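Long-range contacts in aspartate aminotransferase (Thermotoga maritima, PDB 1O4S), which catalyses the pyridoxal-phosphate-dependent, reversible transfer of an amino group from L-aspartate to 2-oxoglutarate, giving oxaloacetate and L-glutamate: residues N45-E50 against K349-P354; V128-P133 against G147-V152. One frame throughout, in Å; residues are numbered along the deposited sequence.

Contact 1: N45-E50 against K349-P354; sequences NLTAGE and KVALVP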
ATOM      1  N   ASN B  45      15.905  24.700   0.045  1.00 33.52           N
ATOM      2  CA  ASN B  45      15.475  23.536  -0.705  1.00 33.84           C
ATOM      3  C   ASN B  45      14.098  23.797  -1.254  1.00 32.82           C
ATOM      4  O   ASN B  45      13.123  23.728  -0.533  1.00 32.25           O
ATOM      5  CB  ASN B  45      15.456  22.276   0.186  1.00 34.18           C
ATOM      6  CG  ASN B  45      15.320  20.973  -0.636  1.00 36.73           C
ATOM      7  OD1 ASN B  45      14.480  20.882  -1.529  1.00 35.93           O
ATOM      8  ND2 ASN B  45      16.186  19.988  -0.356  1.00 37.18           N
ATOM      9  N   LEU B  46      14.039  24.073  -2.544  1.00 31.87           N
ATOM     10  CA  LEU B  46      12.799  24.340  -3.238  1.00 31.83           C
ATOM     11  C   LEU B  46      12.355  23.177  -4.126  1.00 31.55           C
ATOM     12  O   LEU B  46      11.792  23.393  -5.209  1.00 30.43           O
ATOM     13  CB  LEU B  46      12.986  25.598  -4.071  1.00 32.16           C
ATOM     14  CG  LEU B  46      13.495  26.741  -3.205  1.00 32.49           C
ATOM     15  CD1 LEU B  46      13.683  27.959  -4.064  1.00 32.86           C
ATOM     16  CD2 LEU B  46      12.549  26.996  -2.012  1.00 32.95           C
ATOM     17  N   THR B  47      12.577  21.955  -3.653  1.00 31.81           N
ATOM     18  CA  THR B  47      12.155  20.749  -4.383  1.00 32.71           C
ATOM     19  C   THR B  47      10.930  20.052  -3.812  1.00 33.52           C
ATOM     20  O   THR B  47      10.469  19.087  -4.406  1.00 33.84           O
ATOM     21  CB  THR B  47      13.286  19.690  -4.437  1.00 33.45           C
ATOM     22  OG1 THR B  47      13.614  19.217  -3.116  1.00 31.32           O
ATOM     23  CG2 THR B  47      14.588  20.281  -5.017  1.00 32.87           C
ATOM     24  N   ALA B  48      10.407  20.516  -2.673  1.00 33.69           N
ATOM     25  CA  ALA B  48       9.366  19.776  -1.973  1.00 34.26           C
ATOM     26  C   ALA B  48       8.142  19.500  -2.829  1.00 33.71           C
ATOM     27  O   ALA B  48       7.695  20.353  -3.592  1.00 33.24           O
ATOM     28  CB  ALA B  48       8.961  20.479  -0.660  1.00 34.84           C
ATOM     29  N   GLY B  49       7.633  18.280  -2.699  1.00 33.59           N
ATOM     30  CA  GLY B  49       6.331  17.913  -3.207  1.00 33.55           C
ATOM     31  C   GLY B  49       5.218  17.898  -2.173  1.00 34.05           C
ATOM     32  O   GLY B  49       4.182  17.248  -2.408  1.00 35.50           O
ATOM     33  N   GLU B  50       5.409  18.583  -1.030  1.00 33.66           N
ATOM     34  CA  GLU B  50       4.399  18.627   0.040  1.00 33.23           C
ATOM     35  C   GLU B  50       4.330  19.997   0.687  1.00 32.27           C
ATOM     36  O   GLU B  50       5.359  20.640   0.838  1.00 31.05           O
ATOM     37  CB  GLU B  50       4.682  17.577   1.151  1.00 34.09           C
ATOM     38  CG  GLU B  50       5.926  17.847   1.990  1.00 34.18           C
ATOM     39  CD  GLU B  50       6.401  16.654   2.793  1.00 34.59           C
ATOM     40  OE1 GLU B  50       5.552  15.821   3.194  1.00 31.94           O
ATOM     41  OE2 GLU B  50       7.638  16.577   3.041  1.00 34.66           O
ATOM     42  N   LYS B 349      23.676  26.957  -3.148  1.00 32.47           N
ATOM     43  CA  LYS B 349      22.972  26.148  -2.152  1.00 32.45           C
ATOM     44  C   LYS B 349      21.457  26.386  -2.225  1.00 32.19           C
ATOM     45  O   LYS B 349      20.767  26.507  -1.186  1.00 32.46           O
ATOM     46  CB  LYS B 349      23.524  26.354  -0.734  1.00 32.37           C
ATOM     47  CG  LYS B 349      25.002  26.766  -0.643  1.00 34.00           C
ATOM     48  CD  LYS B 349      25.968  25.635  -0.862  1.00 34.06           C
ATOM     49  CE  LYS B 349      27.404  26.087  -0.601  1.00 34.55           C
ATOM     50  NZ  LYS B 349      28.090  26.713  -1.778  1.00 34.99           N
ATOM     51  N   VAL B 350      20.960  26.439  -3.466  1.00 31.28           N
ATOM     52  CA  VAL B 350      19.533  26.347  -3.763  1.00 30.93           C
ATOM     53  C   VAL B 350      19.261  25.078  -4.547  1.00 30.63           C
ATOM     54  O   VAL B 350      19.907  24.805  -5.570  1.00 29.87           O
ATOM     55  CB  VAL B 350      19.010  27.559  -4.577  1.00 31.11           C
ATOM     56  CG1 VAL B 350      17.496  27.427  -4.814  1.00 31.02           C
ATOM     57  CG2 VAL B 350      19.360  28.859  -3.876  1.00 30.66           C
ATOM     58  N   ALA B 351      18.287  24.318  -4.060  1.00 30.38           N
ATOM     59  CA  ALA B 351      17.863  23.069  -4.668  1.00 30.08           C
ATOM     60  C   ALA B 351      16.569  23.184  -5.501  1.00 30.12           C
ATOM     61  O   ALA B 351      15.498  23.506  -4.990  1.00 29.43           O
ATOM     62  CB  ALA B 351      17.727  22.000  -3.611  1.00 29.51           C
ATOM     63  N   LEU B 352      16.708  22.900  -6.803  1.00 30.64           N
ATOM     64  CA  LEU B 352      15.586  22.756  -7.731  1.00 30.65           C
ATOM     65  C   LEU B 352      15.594  21.359  -8.374  1.00 31.11           C
ATOM     66  O   LEU B 352      16.547  20.592  -8.244  1.00 31.31           O
ATOM     67  CB  LEU B 352      15.621  23.840  -8.804  1.00 30.41           C
ATOM     68  CG  LEU B 352      15.768  25.301  -8.343  1.00 30.06           C
ATOM     69  CD1 LEU B 352      16.093  26.248  -9.485  1.00 29.06           C
ATOM     70  CD2 LEU B 352      14.535  25.763  -7.653  1.00 30.67           C
ATOM     71  N   VAL B 353      14.505  21.032  -9.047  1.00 31.17           N
ATOM     72  CA  VAL B 353      14.359  19.736  -9.668  1.00 31.39           C
ATOM     73  C   VAL B 353      14.530  19.882 -11.191  1.00 31.41           C
ATOM     74  O   VAL B 353      13.823  20.642 -11.805  1.00 30.70           O
ATOM     75  CB  VAL B 353      12.988  19.141  -9.382  1.00 31.93           C
ATOM     76  CG1 VAL B 353      12.917  17.728  -9.930  1.00 32.50           C
ATOM     77  CG2 VAL B 353      12.693  19.158  -7.863  1.00 31.91           C
ATOM     78  N   PRO B 354      15.457  19.140 -11.795  1.00 31.49           N
ATOM     79  CA  PRO B 354      15.607  19.163 -13.259  1.00 31.48           C
ATOM     80  C   PRO B 354      14.301  18.796 -13.984  1.00 30.72           C
ATOM     81  O   PRO B 354      13.691  17.792 -13.641  1.00 29.75           O
ATOM     82  CB  PRO B 354      16.689  18.121 -13.508  1.00 31.87           C
ATOM     83  CG  PRO B 354      17.437  18.075 -12.213  1.00 32.86           C
ATOM     84  CD  PRO B 354      16.417  18.231 -11.145  1.00 31.25           C
TER

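Contact 2: V128-P133 against G147-V152; sequences VIVFSP and GTVNVV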
ATOM      1  N   VAL B 128      -1.803   3.689 -22.100  1.00 30.87           N
ATOM      2  CA  VAL B 128      -2.290   4.888 -21.443  1.00 30.48           C
ATOM      3  C   VAL B 128      -1.579   6.070 -22.076  1.00 29.70           C
ATOM      4  O   VAL B 128      -0.349   6.080 -22.144  1.00 28.15           O
ATOM      5  CB  VAL B 128      -2.017   4.897 -19.910  1.00 29.84           C
ATOM      6  CG1 VAL B 128      -2.599   6.139 -19.269  1.00 30.33           C
ATOM      7  CG2 VAL B 128      -2.591   3.644 -19.233  1.00 30.46           C
ATOM      8  N   ILE B 129      -2.360   7.058 -22.520  1.00 29.36           N
ATOM      9  CA  ILE B 129      -1.802   8.334 -22.956  1.00 29.50           C
ATOM     10  C   ILE B 129      -1.543   9.218 -21.741  1.00 29.78           C
ATOM     11  O   ILE B 129      -2.434   9.403 -20.904  1.00 30.01           O
ATOM     12  CB  ILE B 129      -2.758   9.007 -23.962  1.00 29.45           C
ATOM     13  CG1 ILE B 129      -2.692   8.246 -25.290  1.00 30.35           C
ATOM     14  CG2 ILE B 129      -2.403  10.499 -24.168  1.00 28.59           C
ATOM     15  CD1 ILE B 129      -3.850   8.488 -26.179  1.00 32.41           C
ATOM     16  N   VAL B 130      -0.323   9.747 -21.620  1.00 29.88           N
ATOM     17  CA  VAL B 130      -0.007  10.742 -20.591  1.00 30.14           C
ATOM     18  C   VAL B 130       0.539  12.000 -21.268  1.00 29.98           C
ATOM     19  O   VAL B 130       0.933  11.965 -22.426  1.00 30.21           O
ATOM     20  CB  VAL B 130       0.985  10.210 -19.530  1.00 30.33           C
ATOM     21  CG1 VAL B 130       0.543   8.833 -19.035  1.00 30.42           C
ATOM     22  CG2 VAL B 130       2.377  10.139 -20.079  1.00 31.43           C
ATOM     23  N   PHE B 131       0.530  13.105 -20.538  1.00 29.54           N
ATOM     24  CA  PHE B 131       0.919  14.396 -21.048  1.00 29.71           C
ATOM     25  C   PHE B 131       2.133  14.882 -20.290  1.00 30.07           C
ATOM     26  O   PHE B 131       2.100  14.980 -19.067  1.00 30.24           O
ATOM     27  CB  PHE B 131      -0.252  15.388 -20.914  1.00 29.97           C
ATOM     28  CG  PHE B 131      -1.476  14.984 -21.688  1.00 29.25           C
ATOM     29  CD1 PHE B 131      -2.566  14.417 -21.046  1.00 28.84           C
ATOM     30  CD2 PHE B 131      -1.504  15.106 -23.084  1.00 31.47           C
ATOM     31  CE1 PHE B 131      -3.702  14.010 -21.756  1.00 30.60           C
ATOM     32  CE2 PHE B 131      -2.637  14.695 -23.814  1.00 31.19           C
ATOM     33  CZ  PHE B 131      -3.742  14.144 -23.139  1.00 31.58           C
ATOM     34  N   SER B 132       3.215  15.169 -21.001  1.00 30.18           N
ATOM     35  CA  SER B 132       4.411  15.708 -20.384  1.00 30.71           C
ATOM     36  C   SER B 132       4.346  17.237 -20.579  1.00 31.16           C
ATOM     37  O   SER B 132       3.679  17.675 -21.498  1.00 32.19           O
ATOM     38  CB  SER B 132       5.663  15.110 -21.017  1.00 30.88           C
ATOM     39  OG  SER B 132       5.809  15.551 -22.357  1.00 32.03           O
ATOM     40  N   PRO B 133       4.998  18.039 -19.728  1.00 31.06           N
ATOM     41  CA  PRO B 133       5.719  17.563 -18.515  1.00 31.46           C
ATOM     42  C   PRO B 133       4.878  16.687 -17.585  1.00 31.22           C
ATOM     43  O   PRO B 133       3.725  17.003 -17.332  1.00 30.93           O
ATOM     44  CB  PRO B 133       6.144  18.866 -17.808  1.00 30.85           C
ATOM     45  CG  PRO B 133       6.225  19.885 -18.922  1.00 30.94           C
ATOM     46  CD  PRO B 133       5.143  19.490 -19.919  1.00 30.88           C
ATOM     47  N   GLY B 147       1.025  -2.191 -18.469  1.00 32.95           N
ATOM     48  CA  GLY B 147       0.606  -1.340 -19.569  1.00 33.62           C
ATOM     49  C   GLY B 147       1.779  -0.725 -20.283  1.00 34.06           C
ATOM     50  O   GLY B 147       2.933  -0.878 -19.861  1.00 34.61           O
ATOM     51  N   THR B 148       1.490  -0.056 -21.394  1.00 34.71           N
ATOM     52  CA  THR B 148       2.483   0.751 -22.100  1.00 34.78           C
ATOM     53  C   THR B 148       2.011   2.192 -22.106  1.00 34.13           C
ATOM     54  O   THR B 148       0.876   2.492 -21.783  1.00 33.95           O
ATOM     55  CB  THR B 148       2.712   0.258 -23.522  1.00 35.06           C
ATOM     56  OG1 THR B 148       1.484   0.332 -24.256  1.00 37.64           O
ATOM     57  CG2 THR B 148       3.116  -1.239 -23.542  1.00 35.89           C
ATOM     58  N   VAL B 149       2.921   3.083 -22.435  1.00 33.30           N
ATOM     59  CA  VAL B 149       2.661   4.495 -22.310  1.00 33.18           C
ATOM     60  C   VAL B 149       2.910   5.199 -23.639  1.00 32.25           C
ATOM     61  O   VAL B 149       3.895   4.913 -24.316  1.00 31.14           O
ATOM     62  CB  VAL B 149       3.548   5.146 -21.225  1.00 32.98           C
ATOM     63  CG1 VAL B 149       3.187   6.611 -21.085  1.00 34.73           C
ATOM     64  CG2 VAL B 149       3.368   4.438 -19.852  1.00 35.46           C
ATOM     65  N   ASN B 150       2.014   6.127 -23.971  1.00 31.89           N
ATOM     66  CA  ASN B 150       2.205   7.054 -25.070  1.00 32.64           C
ATOM     67  C   ASN B 150       2.257   8.446 -24.440  1.00 31.72           C
ATOM     68  O   ASN B 150       1.257   8.937 -23.939  1.00 31.22           O
ATOM     69  CB  ASN B 150       1.055   6.927 -26.088  1.00 32.81           C
ATOM     70  CG  ASN B 150       1.407   7.471 -27.466  1.00 36.11           C
ATOM     71  OD1 ASN B 150       2.302   8.311 -27.624  1.00 40.40           O
ATOM     72  ND2 ASN B 150       0.677   6.997 -28.487  1.00 39.64           N
ATOM     73  N   VAL B 151       3.441   9.044 -24.442  1.00 31.09           N
ATOM     74  CA  VAL B 151       3.667  10.359 -23.851  1.00 31.07           C
ATOM     75  C   VAL B 151       3.415  11.412 -24.908  1.00 30.70           C
ATOM     76  O   VAL B 151       4.037  11.398 -25.973  1.00 30.20           O
ATOM     77  CB  VAL B 151       5.110  10.515 -23.344  1.00 30.92           C
ATOM     78  CG1 VAL B 151       5.302  11.876 -22.686  1.00 31.36           C
ATOM     79  CG2 VAL B 151       5.488   9.374 -22.405  1.00 31.93           C
ATOM     80  N   VAL B 152       2.479  12.304 -24.621  1.00 30.65           N
ATOM     81  CA  VAL B 152       2.112  13.362 -25.534  1.00 30.45           C
ATOM     82  C   VAL B 152       2.700  14.612 -24.918  1.00 30.76           C
ATOM     83  O   VAL B 152       2.241  15.061 -23.864  1.00 29.76           O
ATOM     84  CB  VAL B 152       0.574  13.485 -25.701  1.00 30.28           C
ATOM     85  CG1 VAL B 152       0.212  14.717 -26.514  1.00 29.78           C
ATOM     86  CG2 VAL B 152       0.019  12.224 -26.346  1.00 30.63           C
TER

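Contact 1: N45-E50 against K349-P354
Leu46 N donates to Ala351 O over 2.9 Å, in the plane of that carbonyl but bent at the hydrogen (136°). This hydrogen bond joins the two segments just past the parallel bridge between Asn45 and Ala351. Beside it, Thr47 lays its methyl against the same peptide, CG2 standing 3.4 Å from Ala351 O, while its CB packs 3.5 Å from Val353 CG2. The Leu46 side chain adds apolar contacts: CB meets Leu352 CD2, and CD1 touches Val350 CG1 at 3.9 Å. On the face that carries both side chains, the flat amide of Asn45 rests on the Ala351 methyl, CG 4.0 Å from Ala351 CB, and Thr47 CG2 meets that methyl too.

An Asx turn shapes the loop as it leaves the sheet. With CG of Asn45 anti to its own nitrogen (chi1 -167°), OD1 swings forward to accept from Thr47 N at 3.0 Å; Thr47 OG1 is modelled doubtfully close to the same oxygen. Further out, Leu46 packs on Leu366 of strand 363-367 and on Ala378 of helix 372-386, and Lys349 and Ala351 continue the strand pairing through backbone bonds to Ile44. Between the two segments themselves, one hydrogen bond is flanked by apolar packing, while the Asx turn probably helps direct the loop toward Gly49, a probable substrate-binding residue.

Contact 2: V128-P133 against G147-V152
The Phe131 ring runs alongside Val152 in the same direction and meets it obliquely: CD2 is 3.7 Å from Val152 CB, and CE2 comes close to CG1 of the same valine. The Phe131 side chain also touches Val178 and Ile180 of strand 175-180, Val167 of helix 164-170 and the loop residues Pro162 and Tyr191. The amide-bearing side chain of Asn150 runs beside Ile129 on this same face, its CB touching Ile129 CG1. Ile129 turns its other branch to Val152, CG2 to CG2 at 3.7 Å, because chi1 of -72° sets that methyl anti to the backbone nitrogen.

The two strands are neighbours in a beta-alpha-beta unit, in which helix 138-144 carries the chain from one to the next, parallel strand. They belong to the large, mostly parallel sheet of the PLP-binding domain in this fold type I aminotransferase, with 148-153 outermost within the chain.

Five backbone hydrogen bonds alternate between the strands, from Val128 N to Thr148 O at one end to Ser132 N to Val152 O at the other. The bond from Val152 N to Val130 O is short at 2.7 Å and nearly straight (167°), whereas Ser132 N sits above the carbonyl plane of Val152. On the face of Val128, Val130, Val149 and Val151, Val130 CG2 lies 3.8 Å from Val149 CG1 and 4.0 Å from Val151 CG2. Ile142 of helix 138-144 packs onto Val128, Val130 and Val149. At the strand end, Val151 CG1 rests against Ser132 CB at 3.7 Å, just before the cis peptide leading into Pro133.

Along the chain, contact 2 lies between the two segments that contact 1 joins, yet the two belong to different sheets: contact 1 to the four-stranded one, contact 2 to the seven-stranded one. Their centres are 25 Å apart, and their nearest atoms stay about 9 Å from each other without touching. The side chains of Val353 and Val130 each lie about 11 Å from a bound PLP. Contact 1 borders the probable substrate site more closely: the Val353 side chain is about 4 Å from that of Arg365, a probable aspartate-binding residue, and about 6 Å from a sulfate probably from the crystallisation liquor. The Val130 side chain lies about 9 Å from that of Trp135, which lines the PLP pocket and probably binds aspartate.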